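Long-range contact in acetyltransferase, GNAT family (Bacillus anthracis str. Sterne, PDB 3FBU), which binds coenzyme A and probably transfers an acetyl group from acetyl-coenzyme A to an acceptor substrate: residues Val61-Val74 and Ile86-Tyr99. Residues are numbered along the deposited sequence; the frame is centred on the assembly and turned at random.
Sequences VILIGENILVGHIV and IGWVFNPKYFNKGY. With COA (coenzyme A), chain C.
His-72 and Val-89 form the central hydrogen-bonded pair of an antiparallel ladder, the hairpin of strands 68-79 and 83-90 in the GNAT fold, whose second strand runs on into the coenzyme A site. His-72 N donates to Val-89 O at 2.8 Å, and Val-89 N donates back to His-72 O; Val-74 and Gly-87, the next hydrogen-bonded pair two residues along, bond in the same reciprocal way. There the bond from Val-74 N arrives above the carbonyl plane of Gly-87, at a C=O...N angle of only 118°. At the other end Asn-91 N donates to Val-70 O at 2.9 Å.

On the other edge of strand 83-90, near its end, two backbone groups face coenzyme A: Phe-90 N donates to O9P of the cofactor at 2.8 Å, while Trp-88 O accepts from its N4P. The pantetheine arm is thus held almost like another strand. Beyond Phe-90, Asn-96 N and Gly-98 N donate to the pyrophosphate oxygens, as in the pyrophosphate-binding loop of this family; Gly-98 is the N-cap of helix 99-114, and its positive phi of 88° suits glycine, since a CB there would press on the carbonyl O of Lys-97.

Glycine suits position 71 because its bare CA lies over one face of the Phe-90 ring, where a side chain would collide. With chi1 at -62°, Val-70 sets CG1 anti to its carbonyl carbon, in CH-pi contact over the Tyr-94 face, 3.7 Å from the centroid, while CG2 meets Phe-90 CE2. Leu-63 sets both methyls against the Tyr-99 hydroxyl end. On the opposite face of the sheet from Phe-90, the His-72 side chain lies beside that of Val-89, and its ND1 is hydrogen-bonded to Tyr-24 OH. Asn-91 satisfies two groups: OD1 accepts from Lys-93 N in an Asx turn, and ND2 donates to a water, 3.0 Å away, that in turn donates to Leu-69 O.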
loop_
_atom_site.group_PDB
_atom_site.type_symbol
_atom_site.label_atom_id
_atom_site.label_comp_id
_atom_site.label_asym_id
_atom_site.label_seq_id
_atom_site.Cartn_x
_atom_site.Cartn_y
_atom_site.Cartn_z
ATOM N N VAL A 61 15.000 13.817 -8.059
ATOM C CA VAL A 61 13.825 14.603 -7.806
ATOM C C VAL A 61 14.102 15.299 -6.457
ATOM O O VAL A 61 14.339 14.648 -5.434
ATOM C CB VAL A 61 12.559 13.717 -7.735
ATOM C CG1 VAL A 61 11.334 14.560 -7.381
ATOM C CG2 VAL A 61 12.321 12.968 -9.070
ATOM N N ILE A 62 14.083 16.626 -6.491
ATOM C CA ILE A 62 14.476 17.451 -5.356
ATOM C C ILE A 62 13.264 18.259 -4.894
ATOM O O ILE A 62 12.642 18.940 -5.696
ATOM C CB ILE A 62 15.594 18.438 -5.745
ATOM C CG1 ILE A 62 16.779 17.723 -6.381
ATOM C CG2 ILE A 62 16.062 19.224 -4.532
ATOM C CD1 ILE A 62 17.485 16.800 -5.446
ATOM N N LEU A 63 12.933 18.149 -3.608
ATOM C CA LEU A 63 11.879 18.965 -2.983
ATOM C C LEU A 63 12.338 20.415 -2.941
ATOM O O LEU A 63 13.387 20.712 -2.375
ATOM C CB LEU A 63 11.573 18.461 -1.568
ATOM C CG LEU A 63 10.273 17.680 -1.450
ATOM C CD1 LEU A 63 10.232 16.722 -0.245
ATOM C CD2 LEU A 63 9.122 18.710 -1.377
ATOM N N ILE A 64 11.566 21.300 -3.567
ATOM C CA ILE A 64 11.874 22.725 -3.583
ATOM C C ILE A 64 11.704 23.328 -2.176
ATOM O O ILE A 64 10.711 23.091 -1.486
ATOM C CB ILE A 64 10.970 23.502 -4.568
ATOM C CG1 ILE A 64 11.225 23.074 -6.018
ATOM C CG2 ILE A 64 11.246 25.012 -4.448
ATOM C CD1 ILE A 64 10.118 23.469 -6.989
ATOM N N GLY A 65 12.687 24.103 -1.749
ATOM C CA GLY A 65 12.600 24.772 -0.451
ATOM C C GLY A 65 13.252 23.957 0.644
ATOM O O GLY A 65 14.233 24.398 1.236
ATOM N N GLU A 66 12.710 22.759 0.914
ATOM C CA GLU A 66 13.389 21.819 1.811
ATOM C C GLU A 66 14.726 21.368 1.236
ATOM O O GLU A 66 15.606 20.957 1.980
ATOM C CB GLU A 66 12.529 20.592 2.091
ATOM C CG GLU A 66 11.264 20.865 2.897
ATOM C CD GLU A 66 10.416 19.616 3.079
ATOM O OE1 GLU A 66 10.708 18.580 2.421
ATOM O OE2 GLU A 66 9.462 19.667 3.897
ATOM N N ASN A 67 14.877 21.437 -0.095
ATOM C CA ASN A 67 16.091 21.009 -0.785
ATOM C C ASN A 67 16.545 19.584 -0.396
ATOM O O ASN A 67 17.709 19.356 -0.033
ATOM C CB ASN A 67 17.214 22.018 -0.554
ATOM C CG ASN A 67 18.357 21.827 -1.512
ATOM O OD1 ASN A 67 18.188 21.242 -2.589
ATOM N ND2 ASN A 67 19.536 22.318 -1.134
ATOM N N ILE A 68 15.607 18.646 -0.472
ATOM C CA ILE A 68 15.813 17.252 -0.081
ATOM C C ILE A 68 15.630 16.394 -1.341
ATOM O O ILE A 68 14.654 16.586 -2.059
ATOM C CB ILE A 68 14.755 16.829 0.948
ATOM C CG1 ILE A 68 15.021 17.481 2.309
ATOM C CG2 ILE A 68 14.675 15.304 1.143
ATOM C CD1 ILE A 68 13.933 17.154 3.315
ATOM N N LEU A 69 16.568 15.480 -1.591
ATOM C CA LEU A 69 16.435 14.481 -2.683
ATOM C C LEU A 69 15.555 13.343 -2.171
ATOM O O LEU A 69 15.917 12.640 -1.229
ATOM C CB LEU A 69 17.807 13.961 -3.115
ATOM C CG LEU A 69 17.957 13.009 -4.315
ATOM C CD1 LEU A 69 19.361 13.053 -4.898
ATOM C CD2 LEU A 69 17.597 11.601 -3.911
ATOM N N VAL A 70 14.399 13.172 -2.794
ATOM C CA VAL A 70 13.419 12.228 -2.337
ATOM C C VAL A 70 13.294 11.011 -3.253
ATOM O O VAL A 70 12.612 10.053 -2.922
ATOM C CB VAL A 70 12.046 12.925 -2.165
ATOM C CG1 VAL A 70 12.177 14.025 -1.083
ATOM C CG2 VAL A 70 11.516 13.513 -3.487
ATOM N N GLY A 71 13.947 11.054 -4.405
ATOM C CA GLY A 71 13.905 9.912 -5.314
ATOM C C GLY A 71 14.513 10.259 -6.649
ATOM O O GLY A 71 15.164 11.291 -6.807
ATOM N N HIS A 72 14.357 9.354 -7.605
ATOM C CA HIS A 72 14.757 9.648 -8.963
ATOM C C HIS A 72 13.755 9.121 -10.003
ATOM O O HIS A 72 12.984 8.171 -9.766
ATOM C CB HIS A 72 16.202 9.174 -9.242
ATOM C CG HIS A 72 16.382 7.682 -9.312
ATOM N ND1 HIS A 72 16.790 6.932 -8.225
ATOM C CD2 HIS A 72 16.248 6.804 -10.345
ATOM C CE1 HIS A 72 16.876 5.661 -8.574
ATOM N NE2 HIS A 72 16.547 5.549 -9.850
ATOM N N ILE A 73 13.748 9.820 -11.128
ATOM C CA ILE A 73 12.995 9.432 -12.314
ATOM C C ILE A 73 13.937 8.748 -13.301
ATOM O O ILE A 73 15.056 9.239 -13.584
ATOM C CB ILE A 73 12.341 10.680 -12.982
ATOM C CG1 ILE A 73 11.149 11.196 -12.146
ATOM C CG2 ILE A 73 11.944 10.375 -14.436
ATOM C CD1 ILE A 73 9.899 10.303 -12.126
ATOM N N VAL A 74 13.462 7.617 -13.815
ATOM C CA VAL A 74 14.104 6.894 -14.895
ATOM C C VAL A 74 13.487 7.414 -16.198
ATOM O O VAL A 74 12.272 7.429 -16.338
ATOM C CB VAL A 74 13.886 5.382 -14.751
ATOM C CG1 VAL A 74 14.683 4.619 -15.780
ATOM C CG2 VAL A 74 14.260 4.888 -13.329
ATOM N N ILE A 86 9.814 5.350 -19.080
ATOM C CA ILE A 86 9.819 6.106 -17.814
ATOM C C ILE A 86 9.629 5.129 -16.644
ATOM O O ILE A 86 8.962 4.096 -16.768
ATOM C CB ILE A 86 8.722 7.236 -17.813
ATOM C CG1 ILE A 86 8.892 8.260 -16.650
ATOM C CG2 ILE A 86 7.307 6.616 -17.819
ATOM C CD1 ILE A 86 8.012 9.544 -16.818
ATOM N N GLY A 87 10.189 5.522 -15.498
ATOM C CA GLY A 87 10.104 4.800 -14.260
ATOM C C GLY A 87 10.474 5.717 -13.118
ATOM O O GLY A 87 10.744 6.909 -13.328
ATOM N N TRP A 88 10.555 5.146 -11.919
ATOM C CA TRP A 88 10.645 5.957 -10.704
ATOM C C TRP A 88 11.065 5.081 -9.547
ATOM O O TRP A 88 10.599 3.966 -9.441
ATOM C CB TRP A 88 9.271 6.582 -10.398
ATOM C CG TRP A 88 8.118 5.748 -10.860
ATOM C CD1 TRP A 88 7.627 4.610 -10.290
ATOM C CD2 TRP A 88 7.335 5.979 -12.024
ATOM N NE1 TRP A 88 6.565 4.119 -11.034
ATOM C CE2 TRP A 88 6.363 4.945 -12.101
ATOM C CE3 TRP A 88 7.358 6.956 -13.018
ATOM C CZ2 TRP A 88 5.456 4.861 -13.141
ATOM C CZ3 TRP A 88 6.454 6.873 -14.036
ATOM C CH2 TRP A 88 5.507 5.849 -14.090
ATOM N N VAL A 89 11.931 5.604 -8.674
ATOM C CA VAL A 89 12.310 4.945 -7.428
ATOM C C VAL A 89 12.442 6.054 -6.374
ATOM O O VAL A 89 13.194 7.018 -6.579
ATOM C CB VAL A 89 13.659 4.198 -7.536
ATOM C CG1 VAL A 89 13.962 3.432 -6.223
ATOM C CG2 VAL A 89 13.705 3.248 -8.828
ATOM N N PHE A 90 11.693 5.909 -5.280
ATOM C CA PHE A 90 11.564 6.967 -4.281
ATOM C C PHE A 90 11.882 6.431 -2.895
ATOM O O PHE A 90 11.889 5.219 -2.654
ATOM C CB PHE A 90 10.160 7.602 -4.321
ATOM C CG PHE A 90 10.020 8.661 -5.368
ATOM C CD1 PHE A 90 10.025 8.325 -6.709
ATOM C CD2 PHE A 90 9.892 9.976 -5.029
ATOM C CE1 PHE A 90 9.935 9.281 -7.661
ATOM C CE2 PHE A 90 9.782 10.933 -5.983
ATOM C CZ PHE A 90 9.799 10.591 -7.307
ATOM N N ASN A 91 12.217 7.366 -2.022
ATOM C CA ASN A 91 12.513 7.127 -0.629
ATOM C C ASN A 91 11.200 6.932 0.115
ATOM O O ASN A 91 10.335 7.823 0.069
ATOM C CB ASN A 91 13.278 8.339 -0.068
ATOM C CG ASN A 91 13.761 8.142 1.359
ATOM O OD1 ASN A 91 13.075 7.554 2.198
ATOM N ND2 ASN A 91 14.958 8.654 1.647
ATOM N N PRO A 92 11.052 5.794 0.796
ATOM C CA PRO A 92 9.814 5.469 1.530
ATOM C C PRO A 92 9.398 6.523 2.557
ATOM O O PRO A 92 8.217 6.619 2.869
ATOM C CB PRO A 92 10.127 4.164 2.249
ATOM C CG PRO A 92 11.404 3.663 1.740
ATOM C CD PRO A 92 12.067 4.726 0.892
ATOM N N LYS A 93 10.344 7.307 3.075
ATOM C CA LYS A 93 9.958 8.422 3.962
ATOM C C LYS A 93 8.998 9.372 3.289
ATOM O O LYS A 93 8.269 10.107 3.972
ATOM C CB LYS A 93 11.155 9.227 4.424
ATOM C CG LYS A 93 12.065 8.474 5.316
ATOM C CD LYS A 93 13.319 9.279 5.556
ATOM C CE LYS A 93 14.345 8.483 6.334
ATOM N NZ LYS A 93 13.812 8.000 7.640
ATOM N N TYR A 94 9.006 9.401 1.959
ATOM C CA TYR A 94 8.221 10.389 1.226
ATOM C C TYR A 94 7.108 9.801 0.353
ATOM O O TYR A 94 6.527 10.500 -0.461
ATOM C CB TYR A 94 9.171 11.270 0.402
ATOM C CG TYR A 94 10.199 11.933 1.288
ATOM C CD1 TYR A 94 9.906 13.123 1.950
ATOM C CD2 TYR A 94 11.439 11.344 1.510
ATOM C CE1 TYR A 94 10.832 13.724 2.785
ATOM C CE2 TYR A 94 12.372 11.940 2.364
ATOM C CZ TYR A 94 12.056 13.126 2.990
ATOM O OH TYR A 94 12.967 13.730 3.823
ATOM N N PHE A 95 6.788 8.532 0.563
ATOM C CA PHE A 95 5.714 7.872 -0.179
ATOM C C PHE A 95 4.332 8.465 0.111
ATOM O O PHE A 95 4.078 9.051 1.188
ATOM C CB PHE A 95 5.638 6.372 0.172
ATOM C CG PHE A 95 6.735 5.522 -0.411
ATOM C CD1 PHE A 95 7.663 6.027 -1.315
ATOM C CD2 PHE A 95 6.808 4.176 -0.075
ATOM C CE1 PHE A 95 8.645 5.201 -1.847
ATOM C CE2 PHE A 95 7.796 3.353 -0.610
ATOM C CZ PHE A 95 8.725 3.883 -1.500
ATOM N N ASN A 96 3.443 8.280 -0.860
ATOM C CA ASN A 96 2.031 8.549 -0.704
ATOM C C ASN A 96 1.723 10.008 -0.418
ATOM O O ASN A 96 0.736 10.327 0.249
ATOM C CB ASN A 96 1.454 7.624 0.377
ATOM C CG ASN A 96 1.634 6.165 0.025
ATOM O OD1 ASN A 96 1.347 5.762 -1.097
ATOM N ND2 ASN A 96 2.130 5.379 0.957
ATOM N N LYS A 97 2.583 10.888 -0.934
ATOM C CA LYS A 97 2.337 12.321 -0.946
ATOM C C LYS A 97 2.177 12.857 -2.372
ATOM O O LYS A 97 1.960 14.043 -2.570
ATOM C CB LYS A 97 3.457 13.049 -0.222
ATOM C CG LYS A 97 3.682 12.572 1.221
ATOM C CD LYS A 97 5.066 13.043 1.728
ATOM C CE LYS A 97 5.395 12.470 3.124
ATOM N NZ LYS A 97 4.322 12.852 4.118
ATOM N N GLY A 98 2.220 11.985 -3.376
ATOM C CA GLY A 98 2.044 12.445 -4.744
ATOM C C GLY A 98 3.302 12.893 -5.448
ATOM O O GLY A 98 3.236 13.425 -6.557
ATOM N N TYR A 99 4.450 12.659 -4.836
ATOM C CA TYR A 99 5.700 13.121 -5.424
ATOM C C TYR A 99 6.037 12.388 -6.724
ATOM O O TYR A 99 6.443 13.032 -7.685
ATOM C CB TYR A 99 6.852 12.995 -4.438
ATOM C CG TYR A 99 6.745 13.946 -3.242
ATOM C CD1 TYR A 99 6.259 15.236 -3.384
ATOM C CD2 TYR A 99 7.171 13.546 -1.995
ATOM C CE1 TYR A 99 6.191 16.103 -2.288
ATOM C CE2 TYR A 99 7.123 14.394 -0.910
ATOM C CZ TYR A 99 6.622 15.669 -1.060
ATOM O OH TYR A 99 6.549 16.505 0.031
HETATM N N1A COA C . -2.194 -0.508 -2.492
HETATM C C2A COA C . -2.967 0.268 -3.318
HETATM N N3A COA C . -2.582 1.547 -3.621
HETATM C C4A COA C . -1.421 2.027 -3.100
HETATM C C5A COA C . -0.624 1.259 -2.268
HETATM C C6A COA C . -1.011 -0.045 -1.971
HETATM N N6A COA C . -0.259 -0.831 -1.197
HETATM N N7A COA C . 0.437 1.999 -1.919
HETATM C C8A COA C . 0.336 3.215 -2.490
HETATM N N9A COA C . -0.823 3.246 -3.224
HETATM C C1B COA C . -1.305 4.285 -4.142
HETATM C C2B COA C . -1.470 5.653 -3.476
HETATM O O2B COA C . -2.711 5.769 -2.789
HETATM C C3B COA C . -1.365 6.542 -4.696
HETATM O O3B COA C . -2.609 6.605 -5.376
HETATM P P3B COA C . -3.724 7.748 -5.106
HETATM O O7A COA C . -4.755 7.742 -6.187
HETATM O O8A COA C . -4.324 7.475 -3.751
HETATM O O9A COA C . -2.987 9.069 -5.110
HETATM C C4B COA C . -0.335 5.823 -5.580
HETATM O O4B COA C . -0.377 4.474 -5.203
HETATM C C5B COA C . 1.085 6.340 -5.383
HETATM O O5B COA C . 1.135 7.645 -5.927
HETATM P P1A COA C . 2.288 8.667 -5.495
HETATM O O1A COA C . 1.990 9.192 -4.102
HETATM O O2A COA C . 2.408 9.730 -6.515
HETATM O O3A COA C . 3.586 7.722 -5.539
HETATM P P2A COA C . 4.812 7.724 -4.489
HETATM O O4A COA C . 5.372 9.123 -4.391
HETATM O O5A COA C . 4.336 7.100 -3.173
HETATM O O6A COA C . 5.836 6.725 -5.242
HETATM C CBP COA C . 6.613 4.658 -6.151
HETATM C CCP COA C . 5.401 5.565 -5.934
HETATM C CDP COA C . 7.669 5.538 -6.843
HETATM C CEP COA C . 6.085 3.522 -7.030
HETATM C CAP COA C . 7.124 4.125 -4.786
HETATM O OAP COA C . 6.178 3.256 -4.181
HETATM C C9P COA C . 8.396 3.341 -4.901
HETATM O O9P COA C . 9.596 3.997 -5.033
HETATM N N8P COA C . 8.355 2.006 -4.971
HETATM C C7P COA C . 9.575 1.205 -4.907
HETATM C C6P COA C . 10.372 1.222 -6.201
HETATM C C5P COA C . 9.567 0.649 -7.366
HETATM O O5P COA C . 9.006 -0.469 -7.314
HETATM N N4P COA C . 9.541 1.401 -8.447
HETATM C C3P COA C . 8.706 1.054 -9.604
HETATM C C2P COA C . 9.317 0.027 -10.530
HETATM S S1P COA C . 8.297 -0.178 -12.023
HETATM O O HOH W 1 16.567 10.142 -0.458
#